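PDB 6R2H: HmuY protein from Prevotella intermedia, which probably binds heme as a hemophore-like protein of the HmuY family, with a heme coordination mode different from that of its Porphyromonas gingivalis homologue. Local coordinates for residues A[69-74]-A[78-83]. Numbering follows the deposited sequence.
Sequences WDIAFH and ARTNNG
Asn81 lies flat over the indole of Trp69 at the open end of an antiparallel beta hairpin. Its CB sits almost on the normal of the six-membered ring, 3.5 Å from the ring centroid, a CH-pi contact, and its amide plane is only 18° from that of the indole. With CG anti to the backbone N (chi1 -169°), the amide extends over the ring toward the pyrrole side, and ND2 donates to Trp69 O at 2.9 Å. Asn81 N adds a nearly straight bond to Asp70 O, 2.7 Å, reaching it from above the carbonyl plane. Further along, Ala72 and Arg79 form a hydrogen-bonded pair, with Ala72 N to Arg79 O at 2.8 Å and Arg79 N to Ala72 O at 3.0 Å. On the Ile71, Phe73, Ala78 and Thr80 face, Phe73 CE1 meets Ala78 CB at 3.9 Å, and Phe185 of strand 181-190 packs against Ile71 and Phe73. The Arg79 side chain is looser: partly exposed and extended from CG to NE, it brings CD to 4.1 Å from Trp69 CH2, and its long ion pair with Asp62 is weak. The stack on Trp69 and the bond to its carbonyl together hold the Asn81 amide in one rotation, while the Asn81 N bond to Asp70 O carries the pairing past the strand ends.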
ATOM      1  N   TRP A  69      -3.370  -4.448 -12.690  1.00 36.59           N
ATOM      2  CA  TRP A  69      -2.734  -4.440 -11.385  1.00 34.06           C
ATOM      3  C   TRP A  69      -3.638  -5.148 -10.387  1.00 34.19           C
ATOM      4  O   TRP A  69      -4.841  -5.223 -10.595  1.00 30.86           O
ATOM      5  CB  TRP A  69      -2.393  -3.003 -10.943  1.00 36.26           C
ATOM      6  CG  TRP A  69      -3.592  -2.130 -10.703  1.00 37.37           C
ATOM      7  CD1 TRP A  69      -4.360  -1.490 -11.638  1.00 37.96           C
ATOM      8  CD2 TRP A  69      -4.181  -1.809  -9.427  1.00 36.80           C
ATOM      9  NE1 TRP A  69      -5.370  -0.786 -11.037  1.00 36.68           N
ATOM     10  CE2 TRP A  69      -5.284  -0.962  -9.680  1.00 37.18           C
ATOM     11  CE3 TRP A  69      -3.879  -2.147  -8.101  1.00 38.36           C
ATOM     12  CZ2 TRP A  69      -6.082  -0.459  -8.650  1.00 36.76           C
ATOM     13  CZ3 TRP A  69      -4.660  -1.639  -7.084  1.00 38.79           C
ATOM     14  CH2 TRP A  69      -5.753  -0.809  -7.358  1.00 37.08           C
ATOM     15  N   ASP A  70      -3.037  -5.628  -9.288  1.00 38.58           N
ATOM     16  CA  ASP A  70      -3.743  -6.352  -8.244  1.00 35.62           C
ATOM     17  C   ASP A  70      -3.649  -5.584  -6.928  1.00 35.16           C
ATOM     18  O   ASP A  70      -4.664  -5.414  -6.247  1.00 31.30           O
ATOM     19  CB  ASP A  70      -3.210  -7.779  -8.132  1.00 35.96           C
ATOM     20  CG  ASP A  70      -3.372  -8.540  -9.428  1.00 38.76           C
ATOM     21  OD1 ASP A  70      -4.533  -8.646  -9.888  1.00 38.65           O
ATOM     22  OD2 ASP A  70      -2.327  -8.980  -9.982  1.00 42.46           O
ATOM     23  N   ILE A  71      -2.419  -5.157  -6.589  1.00 32.39           N
ATOM     24  CA  ILE A  71      -2.147  -4.399  -5.376  1.00 33.69           C
ATOM     25  C   ILE A  71      -1.261  -3.202  -5.720  1.00 35.67           C
ATOM     26  O   ILE A  71      -0.559  -3.203  -6.738  1.00 39.70           O
ATOM     27  CB  ILE A  71      -1.533  -5.262  -4.250  1.00 30.25           C
ATOM     28  CG1 ILE A  71      -0.126  -5.763  -4.600  1.00 30.39           C
ATOM     29  CG2 ILE A  71      -2.468  -6.387  -3.860  1.00 29.73           C
ATOM     30  CD1 ILE A  71       0.576  -6.551  -3.510  1.00 29.06           C
ATOM     31  N   ALA A  72      -1.290  -2.200  -4.827  1.00 34.42           N
ATOM     32  CA  ALA A  72      -0.606  -0.936  -5.043  1.00 34.20           C
ATOM     33  C   ALA A  72      -0.078  -0.394  -3.719  1.00 33.44           C
ATOM     34  O   ALA A  72      -0.667  -0.632  -2.664  1.00 35.94           O
ATOM     35  CB  ALA A  72      -1.514   0.043  -5.756  1.00 34.28           C
ATOM     36  N   PHE A  73       1.040   0.334  -3.807  1.00 33.58           N
ATOM     37  CA  PHE A  73       1.716   0.883  -2.645  1.00 34.15           C
ATOM     38  C   PHE A  73       2.014   2.364  -2.852  1.00 33.61           C
ATOM     39  O   PHE A  73       2.419   2.787  -3.933  1.00 30.80           O
ATOM     40  CB  PHE A  73       2.967   0.073  -2.289  1.00 33.52           C
ATOM     41  CG  PHE A  73       2.675  -1.346  -1.868  1.00 35.15           C
ATOM     42  CD1 PHE A  73       2.377  -1.641  -0.544  1.00 35.02           C
ATOM     43  CD2 PHE A  73       2.667  -2.380  -2.797  1.00 31.80           C
ATOM     44  CE1 PHE A  73       2.104  -2.945  -0.148  1.00 35.34           C
ATOM     45  CE2 PHE A  73       2.397  -3.684  -2.399  1.00 34.06           C
ATOM     46  CZ  PHE A  73       2.102  -3.962  -1.080  1.00 33.46           C
ATOM     47  N   HIS A  74       1.759   3.126  -1.786  1.00 33.94           N
ATOM     48  CA  HIS A  74       2.142   4.520  -1.649  1.00 33.75           C
ATOM     49  C   HIS A  74       2.892   4.673  -0.327  1.00 33.39           C
ATOM     50  O   HIS A  74       2.276   4.664   0.738  1.00 34.25           O
ATOM     51  CB  HIS A  74       0.894   5.426  -1.693  1.00 34.01           C
ATOM     52  CG  HIS A  74       1.145   6.799  -1.154  1.00 36.81           C
ATOM     53  ND1 HIS A  74       0.857   7.153   0.154  1.00 36.78           N
ATOM     54  CD2 HIS A  74       1.662   7.905  -1.731  1.00 36.21           C
ATOM     55  CE1 HIS A  74       1.174   8.420   0.350  1.00 36.15           C
ATOM     56  NE2 HIS A  74       1.668   8.903  -0.791  1.00 35.84           N
ATOM     57  N   ALA A  78      -1.297   0.725   1.442  1.00 28.61           N
ATOM     58  CA  ALA A  78      -1.618  -0.363   0.530  1.00 29.35           C
ATOM     59  C   ALA A  78      -3.067  -0.267   0.052  1.00 29.70           C
ATOM     60  O   ALA A  78      -3.979   0.044   0.821  1.00 29.26           O
ATOM     61  CB  ALA A  78      -1.380  -1.688   1.209  1.00 26.69           C
ATOM     62  N   ARG A  79      -3.261  -0.576  -1.233  1.00 29.81           N
ATOM     63  CA  ARG A  79      -4.572  -0.610  -1.858  1.00 28.59           C
ATOM     64  C   ARG A  79      -4.636  -1.852  -2.737  1.00 29.18           C
ATOM     65  O   ARG A  79      -3.613  -2.297  -3.253  1.00 28.53           O
ATOM     66  CB  ARG A  79      -4.742   0.633  -2.732  1.00 29.91           C
ATOM     67  CG  ARG A  79      -6.131   0.823  -3.314  1.00 32.82           C
ATOM     68  CD  ARG A  79      -6.046   1.945  -4.319  1.00 35.79           C
ATOM     69  NE  ARG A  79      -7.317   2.371  -4.889  1.00 39.78           N
ATOM     70  CZ  ARG A  79      -7.410   3.258  -5.879  1.00 41.92           C
ATOM     71  NH1 ARG A  79      -6.312   3.800  -6.389  1.00 42.28           N
ATOM     72  NH2 ARG A  79      -8.596   3.595  -6.364  1.00 43.12           N
ATOM     73  N   THR A  80      -5.841  -2.406  -2.898  1.00 30.72           N
ATOM     74  CA  THR A  80      -6.041  -3.559  -3.760  1.00 32.18           C
ATOM     75  C   THR A  80      -7.017  -3.180  -4.868  1.00 35.14           C
ATOM     76  O   THR A  80      -7.825  -2.259  -4.723  1.00 34.19           O
ATOM     77  CB  THR A  80      -6.523  -4.795  -2.981  1.00 32.60           C
ATOM     78  OG1 THR A  80      -7.891  -4.562  -2.633  1.00 33.72           O
ATOM     79  CG2 THR A  80      -5.726  -5.079  -1.724  1.00 28.02           C
ATOM     80  N   ASN A  81      -6.901  -3.902  -5.987  1.00 36.95           N
ATOM     81  CA  ASN A  81      -7.823  -3.795  -7.098  1.00 38.37           C
ATOM     82  C   ASN A  81      -8.969  -4.776  -6.863  1.00 40.78           C
ATOM     83  O   ASN A  81      -8.927  -5.908  -7.346  1.00 43.70           O
ATOM     84  CB  ASN A  81      -7.096  -4.081  -8.411  1.00 36.07           C
ATOM     85  CG  ASN A  81      -7.936  -3.722  -9.612  1.00 35.88           C
ATOM     86  OD1 ASN A  81      -9.094  -3.349  -9.465  1.00 38.43           O
ATOM     87  ND2 ASN A  81      -7.369  -3.828 -10.797  1.00 34.73           N
ATOM     88  N   ASN A  82      -9.964  -4.337  -6.081  1.00 40.72           N
ATOM     89  CA  ASN A  82     -11.156  -5.111  -5.785  1.00 43.14           C
ATOM     90  C   ASN A  82     -10.786  -6.418  -5.058  1.00 42.60           C
ATOM     91  O   ASN A  82     -11.217  -7.512  -5.444  1.00 43.59           O
ATOM     92  CB  ASN A  82     -12.006  -5.223  -7.053  1.00 51.78           C
ATOM     93  CG  ASN A  82     -13.504  -5.205  -6.817  1.00 66.64           C
ATOM     94  OD1 ASN A  82     -13.981  -4.925  -5.714  1.00 71.98           O
ATOM     95  ND2 ASN A  82     -14.260  -5.503  -7.861  1.00 74.26           N
ATOM     96  N   GLY A  83      -9.991  -6.295  -3.985  1.00 38.15           N
ATOM     97  CA  GLY A  83      -9.515  -7.438  -3.226  1.00 34.58           C
ATOM     98  C   GLY A  83      -9.909  -7.372  -1.746  1.00 35.01           C
ATOM     99  O   GLY A  83     -10.263  -6.310  -1.224  1.00 32.46           O
TER